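PDB 4UPK: phosphonate monoester hydrolase from Ruegeria pomeroyi, which belongs to the sulfatase family of the alkaline phosphatase superfamily, an alpha/beta fold built round a large mixed sheet, and assembles from four copies of its chain. Local coordinates for residues A[279-289]-A[355-364]; A[429-440]-A[452-463]. All coordinates share one frame; numbering follows the deposited sequence.

Contact 1 of 2, residues A[279-289]-A[355-364]; sequences FFGPATRYSSP and RHSWGKMTVY
Met361 lays the first carbons of its side chain on the ring of Tyr286. Its CB lies over one face, 4.0 Å from the centroid of the Tyr286 ring. CG bends on toward the hydroxyl side, coming to 3.5 Å from Tyr286 CE2. SD then stands oblique to the ring, 5.4 Å from its centroid, in a Met-aromatic contact. Bends at chi2 (-65°) and chi3 (-68°) of the flexible, unbranched chain leave CB and CG on the ring and carry CE past it to Asp436 O in strand 431-436.

Phe280 and Tyr364 lie almost parallel, planes 2° apart, but displaced sidelong with little ring-on-ring overlap; Tyr364 OH sits over the Phe280 face. Across the other end, Pro289 sets its puckered ring across the Trp358 indole, its N over one face and CD 3.7 Å from Trp358 NE1.

No direct hydrogen bond joins the segments; bridging waters do that work. One takes Ala283 O (2.5 Å) and Met361 O as acceptors, while another accepts from Trp358 N and donates to Ser287 O.

Helix 280-286 thus packs against the loop between strands 340-346 and 372-375, with helix 445-450 touching Pro282 and Ala283, and helix 303-333 meeting Trp358 and Pro289.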
loop_
_atom_site.group_PDB
_atom_site.type_symbol
_atom_site.label_atom_id
_atom_site.label_comp_id
_atom_site.label_asym_id
_atom_site.label_seq_id
_atom_site.Cartn_x
_atom_site.Cartn_y
_atom_site.Cartn_z
ATOM N N PHE A 279 16.756 29.434 28.946
ATOM C CA PHE A 279 15.590 28.854 28.250
ATOM C C PHE A 279 14.298 29.661 28.519
ATOM O O PHE A 279 13.429 29.741 27.648
ATOM C CB PHE A 279 15.384 27.381 28.712
ATOM C CG PHE A 279 14.030 26.768 28.389
ATOM C CD1 PHE A 279 12.957 26.903 29.267
ATOM C CD2 PHE A 279 13.817 26.101 27.187
ATOM C CE1 PHE A 279 11.701 26.381 28.946
ATOM C CE2 PHE A 279 12.560 25.579 26.869
ATOM C CZ PHE A 279 11.515 25.711 27.754
ATOM N N PHE A 280 14.172 30.199 29.754
ATOM C CA PHE A 280 13.030 30.957 30.270
ATOM C C PHE A 280 12.874 32.359 29.730
ATOM O O PHE A 280 11.797 32.951 29.874
ATOM C CB PHE A 280 12.963 30.895 31.801
ATOM C CG PHE A 280 12.799 29.489 32.320
ATOM C CD1 PHE A 280 11.669 28.743 32.011
ATOM C CD2 PHE A 280 13.787 28.901 33.101
ATOM C CE1 PHE A 280 11.540 27.431 32.460
ATOM C CE2 PHE A 280 13.633 27.607 33.587
ATOM C CZ PHE A 280 12.527 26.871 33.241
ATOM N N GLY A 281 13.937 32.869 29.104
ATOM C CA GLY A 281 13.942 34.143 28.399
ATOM C C GLY A 281 12.933 34.010 27.279
ATOM O O GLY A 281 11.833 34.563 27.394
ATOM N N PRO A 282 13.227 33.166 26.250
ATOM C CA PRO A 282 12.241 32.931 25.172
ATOM C C PRO A 282 10.923 32.303 25.648
ATOM O O PRO A 282 9.884 32.603 25.079
ATOM C CB PRO A 282 12.994 31.995 24.221
ATOM C CG PRO A 282 14.453 32.265 24.483
ATOM C CD PRO A 282 14.491 32.448 25.961
ATOM N N ALA A 283 10.969 31.455 26.696
ATOM C CA ALA A 283 9.812 30.790 27.273
ATOM C C ALA A 283 8.822 31.742 27.955
ATOM O O ALA A 283 7.619 31.539 27.808
ATOM C CB ALA A 283 10.248 29.672 28.213
ATOM N N THR A 284 9.290 32.801 28.665
ATOM C CA THR A 284 8.353 33.785 29.248
ATOM C C THR A 284 7.893 34.764 28.140
ATOM O O THR A 284 6.925 35.486 28.331
ATOM C CB THR A 284 8.958 34.567 30.473
ATOM O OG1 THR A 284 10.201 35.175 30.117
ATOM C CG2 THR A 284 9.130 33.714 31.696
ATOM N N ARG A 285 8.608 34.812 27.006
ATOM C CA ARG A 285 8.318 35.738 25.908
ATOM C C ARG A 285 7.445 35.122 24.804
ATOM O O ARG A 285 6.935 35.870 23.977
ATOM C CB ARG A 285 9.633 36.297 25.322
ATOM C CG ARG A 285 10.186 37.548 26.034
ATOM C CD ARG A 285 11.712 37.689 25.957
ATOM N NE ARG A 285 12.262 37.239 24.675
ATOM C CZ ARG A 285 13.436 36.633 24.516
ATOM N NH1 ARG A 285 14.238 36.433 25.561
ATOM N NH2 ARG A 285 13.828 36.238 23.309
ATOM N N TYR A 286 7.266 33.772 24.809
ATOM C CA TYR A 286 6.501 32.970 23.831
ATOM C C TYR A 286 5.003 33.284 23.873
ATOM O O TYR A 286 4.402 33.469 22.809
ATOM C CB TYR A 286 6.775 31.469 24.068
ATOM C CG TYR A 286 6.224 30.520 23.019
ATOM C CD1 TYR A 286 6.955 30.206 21.880
ATOM C CD2 TYR A 286 5.002 29.879 23.201
ATOM C CE1 TYR A 286 6.459 29.324 20.923
ATOM C CE2 TYR A 286 4.489 29.011 22.240
ATOM C CZ TYR A 286 5.226 28.728 21.110
ATOM O OH TYR A 286 4.729 27.844 20.184
ATOM N N SER A 287 4.406 33.318 25.095
ATOM C CA SER A 287 2.987 33.627 25.360
ATOM C C SER A 287 2.877 34.755 26.372
ATOM O O SER A 287 3.821 35.019 27.120
ATOM C CB SER A 287 2.239 32.400 25.878
ATOM O OG SER A 287 2.088 31.403 24.880
ATOM N N SER A 288 1.719 35.429 26.394
ATOM C CA SER A 288 1.456 36.556 27.297
ATOM C C SER A 288 -0.055 36.726 27.476
ATOM O O SER A 288 -0.816 36.170 26.676
ATOM C CB SER A 288 2.077 37.854 26.746
ATOM O OG SER A 288 1.474 38.296 25.541
ATOM N N PRO A 289 -0.522 37.499 28.489
ATOM C CA PRO A 289 -1.969 37.743 28.610
ATOM C C PRO A 289 -2.585 38.289 27.308
ATOM O O PRO A 289 -3.659 37.826 26.910
ATOM C CB PRO A 289 -2.054 38.746 29.762
ATOM C CG PRO A 289 -0.827 38.526 30.554
ATOM C CD PRO A 289 0.224 38.206 29.549
ATOM N N ARG A 355 5.294 31.489 37.140
ATOM C CA ARG A 355 6.687 31.680 36.694
ATOM C C ARG A 355 6.812 32.682 35.529
ATOM O O ARG A 355 7.663 32.513 34.648
ATOM C CB ARG A 355 7.361 30.317 36.357
ATOM C CG ARG A 355 7.091 29.189 37.361
ATOM C CD ARG A 355 7.460 29.579 38.795
ATOM N NE ARG A 355 8.881 29.937 38.898
ATOM C CZ ARG A 355 9.864 29.069 39.107
ATOM N NH1 ARG A 355 9.599 27.777 39.274
ATOM N NH2 ARG A 355 11.120 29.485 39.168
ATOM N N HIS A 356 5.933 33.695 35.522
ATOM C CA HIS A 356 5.807 34.784 34.528
ATOM C C HIS A 356 5.577 34.268 33.105
ATOM O O HIS A 356 6.011 34.898 32.143
ATOM C CB HIS A 356 6.978 35.787 34.638
ATOM C CG HIS A 356 7.057 36.455 35.972
ATOM N ND1 HIS A 356 6.352 37.608 36.237
ATOM C CD2 HIS A 356 7.741 36.096 37.083
ATOM C CE1 HIS A 356 6.644 37.931 37.489
ATOM N NE2 HIS A 356 7.470 37.042 38.040
ATOM N N SER A 357 4.883 33.115 32.991
ATOM C CA SER A 357 4.620 32.462 31.725
ATOM C C SER A 357 3.185 31.956 31.571
ATOM O O SER A 357 2.479 31.781 32.567
ATOM C CB SER A 357 5.644 31.363 31.451
ATOM O OG SER A 357 5.558 30.359 32.438
ATOM N N TRP A 358 2.756 31.758 30.308
ATOM C CA TRP A 358 1.426 31.312 29.918
ATOM C C TRP A 358 1.593 30.201 28.911
ATOM O O TRP A 358 2.641 30.111 28.263
ATOM C CB TRP A 358 0.638 32.487 29.314
ATOM C CG TRP A 358 0.360 33.568 30.316
ATOM C CD1 TRP A 358 1.233 34.525 30.742
ATOM C CD2 TRP A 358 -0.809 33.697 31.131
ATOM N NE1 TRP A 358 0.688 35.230 31.781
ATOM C CE2 TRP A 358 -0.587 34.780 32.007
ATOM C CE3 TRP A 358 -2.040 33.012 31.195
ATOM C CZ2 TRP A 358 -1.555 35.218 32.918
ATOM C CZ3 TRP A 358 -2.995 33.435 32.111
ATOM C CH2 TRP A 358 -2.746 34.519 32.966
ATOM N N GLY A 359 0.580 29.345 28.806
ATOM C CA GLY A 359 0.592 28.193 27.911
ATOM C C GLY A 359 1.295 26.964 28.470
ATOM O O GLY A 359 1.287 26.714 29.681
ATOM N N LYS A 360 1.939 26.192 27.569
ATOM C CA LYS A 360 2.596 24.929 27.916
ATOM C C LYS A 360 3.967 24.696 27.239
ATOM O O LYS A 360 4.505 23.606 27.371
ATOM C CB LYS A 360 1.604 23.755 27.724
ATOM C CG LYS A 360 1.041 23.580 26.320
ATOM C CD LYS A 360 -0.050 24.551 25.981
ATOM C CE LYS A 360 -0.636 24.214 24.661
ATOM N NZ LYS A 360 -1.320 25.389 24.079
ATOM N N MET A 361 4.541 25.718 26.545
ATOM C CA MET A 361 5.875 25.631 25.910
ATOM C C MET A 361 6.964 25.984 26.946
ATOM O O MET A 361 7.613 27.031 26.876
ATOM C CB MET A 361 5.991 26.487 24.629
ATOM C CG MET A 361 5.291 25.867 23.415
ATOM S SD MET A 361 5.952 24.291 22.779
ATOM C CE MET A 361 7.540 24.849 22.127
ATOM N N THR A 362 7.098 25.100 27.947
ATOM C CA THR A 362 8.023 25.207 29.076
ATOM C C THR A 362 8.333 23.811 29.638
ATOM O O THR A 362 7.877 22.806 29.083
ATOM C CB THR A 362 7.509 26.230 30.124
ATOM O OG1 THR A 362 8.526 26.440 31.090
ATOM C CG2 THR A 362 6.225 25.788 30.807
ATOM N N VAL A 363 9.092 23.764 30.757
ATOM C CA VAL A 363 9.558 22.533 31.413
ATOM C C VAL A 363 8.985 22.337 32.827
ATOM O O VAL A 363 9.256 21.304 33.440
ATOM C CB VAL A 363 11.112 22.419 31.382
ATOM C CG1 VAL A 363 11.633 22.399 29.949
ATOM C CG2 VAL A 363 11.775 23.541 32.191
ATOM N N TYR A 364 8.220 23.325 33.350
ATOM C CA TYR A 364 7.623 23.207 34.682
ATOM C C TYR A 364 6.412 22.286 34.678
ATOM O O TYR A 364 5.689 22.216 33.673
ATOM C CB TYR A 364 7.304 24.583 35.320
ATOM C CG TYR A 364 8.527 25.425 35.604
ATOM C CD1 TYR A 364 9.597 24.914 36.348
ATOM C CD2 TYR A 364 8.618 26.737 35.140
ATOM C CE1 TYR A 364 10.723 25.688 36.619
ATOM C CE2 TYR A 364 9.731 27.528 35.428
ATOM C CZ TYR A 364 10.781 26.998 36.169
ATOM O OH TYR A 364 11.895 27.762 36.430
HETATM O O HOH W 1 4.923 33.023 28.470
HETATM O O HOH W 2 6.579 29.530 26.789
HETATM O O HOH W 3 4.091 28.976 26.287
HETATM O O HOH W 4 4.239 35.146 30.001
#

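Contact 2 of 2, residues A[429-440]-A[452-463]; sequences QYSFSELDISEP and FGPSAGAVAILR
Arg463 reaches diagonally across to two serines of the neighbouring strand. Its NH1 donates to Ser431 OG at 3.1 Å, nearly straight at 165°, and both NH1 and NH2 turn end-on to Ser433 OG, each 2.9 Å from it. Both hydroxyls lie at the guanidinium edge, close to its plane, where the N-H bonds point. A chain extended from CG to NE carries the group from residue 463 to the level of Ser433, and small serines leave room for it. Ile461 CG2 packs on one face of the guanidinium.

On the same side of the sheet, Leu435 and Val459 pair CB to CB, the branched valine also touching Ile437 CG1 through CG2. The side bearing Phe432 and Ala460 has the phenyl ring against a mere methyl, and Leu462 CD1 lies over the Tyr430 ring face, 4.0 Å from its centroid.

At the end of strand 431-436, Asp436 OD1 accepts from Ser438 N (3.0 Å), forming an Asx turn where the chain leaves the strand, and also from Ser438 OG. A water ties Asp436 OD2 to Pro454 O and Gly457 N; Gly457 has no side chain to collide with Ser438 OG and Asp436 OD1.

Further out, Asp365 forms a salt bridge with Arg463 NE, Ser77 O bonds Ser433 OG, and Arg102 bridges to Asp436. Pro440 and Pro454 pack on a second subunit. Strand 431-436, the outermost within the chain, pairs with 458-463 through alternating hydrogen-bonded and non-hydrogen-bonded positions in a four-stranded antiparallel sheet, the smaller C-terminal sheet familiar from sulfatases.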
loop_
_atom_site.group_PDB
_atom_site.type_symbol
_atom_site.label_atom_id
_atom_site.label_comp_id
_atom_site.label_asym_id
_atom_site.label_seq_id
_atom_site.Cartn_x
_atom_site.Cartn_y
_atom_site.Cartn_z
ATOM N N GLN A 429 9.065 4.393 38.380
ATOM C CA GLN A 429 9.507 5.076 39.602
ATOM C C GLN A 429 9.810 6.575 39.343
ATOM O O GLN A 429 10.162 7.335 40.249
ATOM C CB GLN A 429 10.639 4.325 40.294
ATOM C CG GLN A 429 10.097 3.099 41.033
ATOM C CD GLN A 429 11.145 2.413 41.845
ATOM O OE1 GLN A 429 11.782 1.454 41.390
ATOM N NE2 GLN A 429 11.335 2.880 43.071
ATOM N N TYR A 430 9.628 6.979 38.083
ATOM C CA TYR A 430 9.835 8.324 37.570
ATOM C C TYR A 430 8.928 8.503 36.354
ATOM O O TYR A 430 8.518 7.518 35.751
ATOM C CB TYR A 430 11.321 8.534 37.158
ATOM C CG TYR A 430 11.781 7.646 36.030
ATOM C CD1 TYR A 430 11.562 8.004 34.700
ATOM C CD2 TYR A 430 12.398 6.428 36.283
ATOM C CE1 TYR A 430 11.945 7.166 33.653
ATOM C CE2 TYR A 430 12.791 5.586 35.247
ATOM C CZ TYR A 430 12.568 5.960 33.931
ATOM O OH TYR A 430 12.941 5.103 32.917
ATOM N N SER A 431 8.650 9.750 35.969
ATOM C CA SER A 431 7.884 10.040 34.757
ATOM C C SER A 431 8.798 10.771 33.766
ATOM O O SER A 431 9.829 11.344 34.136
ATOM C CB SER A 431 6.598 10.813 35.065
ATOM O OG SER A 431 6.880 12.118 35.543
ATOM N N PHE A 432 8.453 10.690 32.497
ATOM C CA PHE A 432 9.267 11.248 31.436
ATOM C C PHE A 432 8.433 12.098 30.442
ATOM O O PHE A 432 7.407 11.634 29.922
ATOM C CB PHE A 432 9.983 10.072 30.722
ATOM C CG PHE A 432 10.882 10.453 29.580
ATOM C CD1 PHE A 432 12.210 10.800 29.807
ATOM C CD2 PHE A 432 10.419 10.419 28.272
ATOM C CE1 PHE A 432 13.052 11.114 28.751
ATOM C CE2 PHE A 432 11.259 10.726 27.217
ATOM C CZ PHE A 432 12.565 11.091 27.463
ATOM N N SER A 433 8.910 13.309 30.149
ATOM C CA SER A 433 8.272 14.216 29.189
ATOM C C SER A 433 9.283 14.760 28.189
ATOM O O SER A 433 10.461 14.826 28.485
ATOM C CB SER A 433 7.554 15.371 29.895
ATOM O OG SER A 433 6.588 14.871 30.800
ATOM N N GLU A 434 8.816 15.143 27.009
ATOM C CA GLU A 434 9.636 15.698 25.941
ATOM C C GLU A 434 9.007 16.969 25.356
ATOM O O GLU A 434 7.785 17.153 25.388
ATOM C CB GLU A 434 9.833 14.675 24.809
ATOM C CG GLU A 434 10.699 13.486 25.163
ATOM C CD GLU A 434 10.866 12.525 24.006
ATOM O OE1 GLU A 434 11.726 12.783 23.134
ATOM O OE2 GLU A 434 10.034 11.602 23.888
ATOM N N LEU A 435 9.853 17.828 24.784
ATOM C CA LEU A 435 9.411 19.057 24.125
ATOM C C LEU A 435 10.351 19.306 22.971
ATOM O O LEU A 435 11.454 18.770 22.956
ATOM C CB LEU A 435 9.426 20.245 25.134
ATOM C CG LEU A 435 8.700 21.543 24.740
ATOM C CD1 LEU A 435 7.187 21.406 24.879
ATOM C CD2 LEU A 435 9.172 22.709 25.612
ATOM N N ASP A 436 9.887 20.035 21.962
ATOM C CA ASP A 436 10.726 20.396 20.834
ATOM C C ASP A 436 10.611 21.897 20.680
ATOM O O ASP A 436 9.500 22.414 20.477
ATOM C CB ASP A 436 10.367 19.647 19.530
ATOM C CG ASP A 436 11.453 19.808 18.475
ATOM O OD1 ASP A 436 11.618 20.928 17.962
ATOM O OD2 ASP A 436 12.206 18.846 18.249
ATOM N N ILE A 437 11.763 22.595 20.851
ATOM C CA ILE A 437 11.894 24.051 20.791
ATOM C C ILE A 437 12.469 24.565 19.457
ATOM O O ILE A 437 13.055 25.647 19.409
ATOM C CB ILE A 437 12.529 24.676 22.080
ATOM C CG1 ILE A 437 13.956 24.175 22.341
ATOM C CG2 ILE A 437 11.607 24.476 23.290
ATOM C CD1 ILE A 437 14.716 24.960 23.285
ATOM N N SER A 438 12.269 23.791 18.369
ATOM C CA SER A 438 12.676 24.149 17.005
ATOM C C SER A 438 11.452 24.087 16.061
ATOM O O SER A 438 10.447 23.469 16.401
ATOM C CB SER A 438 13.793 23.235 16.505
ATOM O OG SER A 438 13.306 21.957 16.124
ATOM N N GLU A 439 11.521 24.796 14.928
ATOM C CA GLU A 439 10.464 24.871 13.914
ATOM C C GLU A 439 11.166 24.901 12.569
ATOM O O GLU A 439 11.941 25.838 12.342
ATOM C CB GLU A 439 9.561 26.106 14.126
ATOM C CG GLU A 439 8.296 26.106 13.275
ATOM C CD GLU A 439 7.325 24.980 13.572
ATOM O OE1 GLU A 439 6.777 24.930 14.698
ATOM O OE2 GLU A 439 7.122 24.134 12.676
ATOM N N PRO A 440 11.009 23.826 11.730
ATOM C CA PRO A 440 11.779 23.739 10.467
ATOM C C PRO A 440 11.718 24.907 9.484
ATOM O O PRO A 440 12.744 25.234 8.898
ATOM C CB PRO A 440 11.277 22.439 9.834
ATOM C CG PRO A 440 10.729 21.643 10.960
ATOM C CD PRO A 440 10.154 22.634 11.916
ATOM N N PHE A 452 20.777 27.020 17.350
ATOM C CA PHE A 452 20.703 25.605 16.970
ATOM C C PHE A 452 19.672 25.384 15.842
ATOM O O PHE A 452 18.721 26.155 15.706
ATOM C CB PHE A 452 20.389 24.717 18.216
ATOM C CG PHE A 452 19.061 25.027 18.889
ATOM C CD1 PHE A 452 17.896 24.378 18.497
ATOM C CD2 PHE A 452 18.982 25.965 19.920
ATOM C CE1 PHE A 452 16.668 24.681 19.099
ATOM C CE2 PHE A 452 17.755 26.262 20.527
ATOM C CZ PHE A 452 16.603 25.638 20.096
ATOM N N GLY A 453 19.854 24.302 15.081
ATOM C CA GLY A 453 18.970 23.942 13.974
ATOM C C GLY A 453 17.821 23.037 14.363
ATOM O O GLY A 453 17.717 22.624 15.528
ATOM N N PRO A 454 16.960 22.661 13.375
ATOM C CA PRO A 454 15.772 21.840 13.703
ATOM C C PRO A 454 15.960 20.349 14.018
ATOM O O PRO A 454 14.965 19.643 14.211
ATOM C CB PRO A 454 14.829 22.110 12.532
ATOM C CG PRO A 454 15.740 22.390 11.383
ATOM C CD PRO A 454 16.950 23.078 11.952
ATOM N N SER A 455 17.225 19.875 14.081
ATOM C CA SER A 455 17.593 18.519 14.483
ATOM C C SER A 455 17.989 18.531 15.978
ATOM O O SER A 455 18.137 17.471 16.583
ATOM C CB SER A 455 18.771 17.999 13.643
ATOM O OG SER A 455 18.347 17.539 12.368
ATOM N N ALA A 456 18.170 19.732 16.563
ATOM C CA ALA A 456 18.613 19.918 17.958
ATOM C C ALA A 456 17.617 20.671 18.862
ATOM O O ALA A 456 18.015 21.267 19.868
ATOM C CB ALA A 456 19.978 20.596 17.974
ATOM N N GLY A 457 16.336 20.587 18.529
ATOM C CA GLY A 457 15.283 21.252 19.285
ATOM C C GLY A 457 14.721 20.489 20.474
ATOM O O GLY A 457 13.951 21.053 21.256
ATOM N N ALA A 458 15.092 19.196 20.620
ATOM C CA ALA A 458 14.570 18.337 21.686
ATOM C C ALA A 458 15.006 18.653 23.109
ATOM O O ALA A 458 16.174 18.926 23.392
ATOM C CB ALA A 458 14.802 16.876 21.367
ATOM N N VAL A 459 14.021 18.624 24.005
ATOM C CA VAL A 459 14.157 18.826 25.441
ATOM C C VAL A 459 13.553 17.560 26.076
ATOM O O VAL A 459 12.591 16.996 25.534
ATOM C CB VAL A 459 13.431 20.104 25.942
ATOM C CG1 VAL A 459 13.873 20.446 27.354
ATOM C CG2 VAL A 459 13.671 21.298 25.017
ATOM N N ALA A 460 14.151 17.091 27.179
ATOM C CA ALA A 460 13.674 15.935 27.921
ATOM C C ALA A 460 13.623 16.262 29.412
ATOM O O ALA A 460 14.478 17.007 29.907
ATOM C CB ALA A 460 14.557 14.737 27.659
ATOM N N ILE A 461 12.554 15.774 30.094
ATOM C CA ILE A 461 12.291 15.978 31.533
ATOM C C ILE A 461 12.147 14.606 32.232
ATOM O O ILE A 461 11.403 13.756 31.751
ATOM C CB ILE A 461 11.026 16.872 31.770
ATOM C CG1 ILE A 461 11.089 18.231 30.994
ATOM C CG2 ILE A 461 10.741 17.085 33.274
ATOM C CD1 ILE A 461 9.782 18.737 30.467
ATOM N N LEU A 462 12.850 14.399 33.358
ATOM C CA LEU A 462 12.732 13.182 34.162
ATOM C C LEU A 462 12.313 13.572 35.584
ATOM O O LEU A 462 13.042 14.291 36.253
ATOM C CB LEU A 462 14.029 12.322 34.154
ATOM C CG LEU A 462 13.898 10.932 34.799
ATOM C CD1 LEU A 462 14.582 9.877 33.966
ATOM C CD2 LEU A 462 14.441 10.918 36.229
ATOM N N ARG A 463 11.143 13.111 36.030
ATOM C CA ARG A 463 10.610 13.422 37.356
ATOM C C ARG A 463 10.815 12.252 38.273
ATOM O O ARG A 463 10.113 11.254 38.182
ATOM C CB ARG A 463 9.131 13.834 37.318
ATOM C CG ARG A 463 8.868 15.065 36.462
ATOM C CD ARG A 463 7.403 15.323 36.294
ATOM N NE ARG A 463 7.169 16.240 35.183
ATOM C CZ ARG A 463 6.933 15.858 33.932
ATOM N NH1 ARG A 463 6.854 14.567 33.627
ATOM N NH2 ARG A 463 6.765 16.766 32.977
HETATM O O HOH W 5 14.846 18.917 16.735
#

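Both segments of contact 1 precede those of contact 2 along the chain, and the centres of the two contacts lie about 15 Å apart. They nevertheless touch: Met361 SD packs 3.8 Å from Leu435 CD1, and Phe279 CE2 lies 3.9 Å from Ile437 CG2. Helix 445-450, which falls between the two segments of contact 2, is shared by both, since Trp446 meets Ala283 of contact 1 and both Ile437 and Phe452 of contact 2. The loop of contact 1 connects two strands of the large mixed sheet, whereas contact 2 belongs to the separate four-stranded sheet. Their meeting therefore packs the smaller sheet against a connection of the larger one.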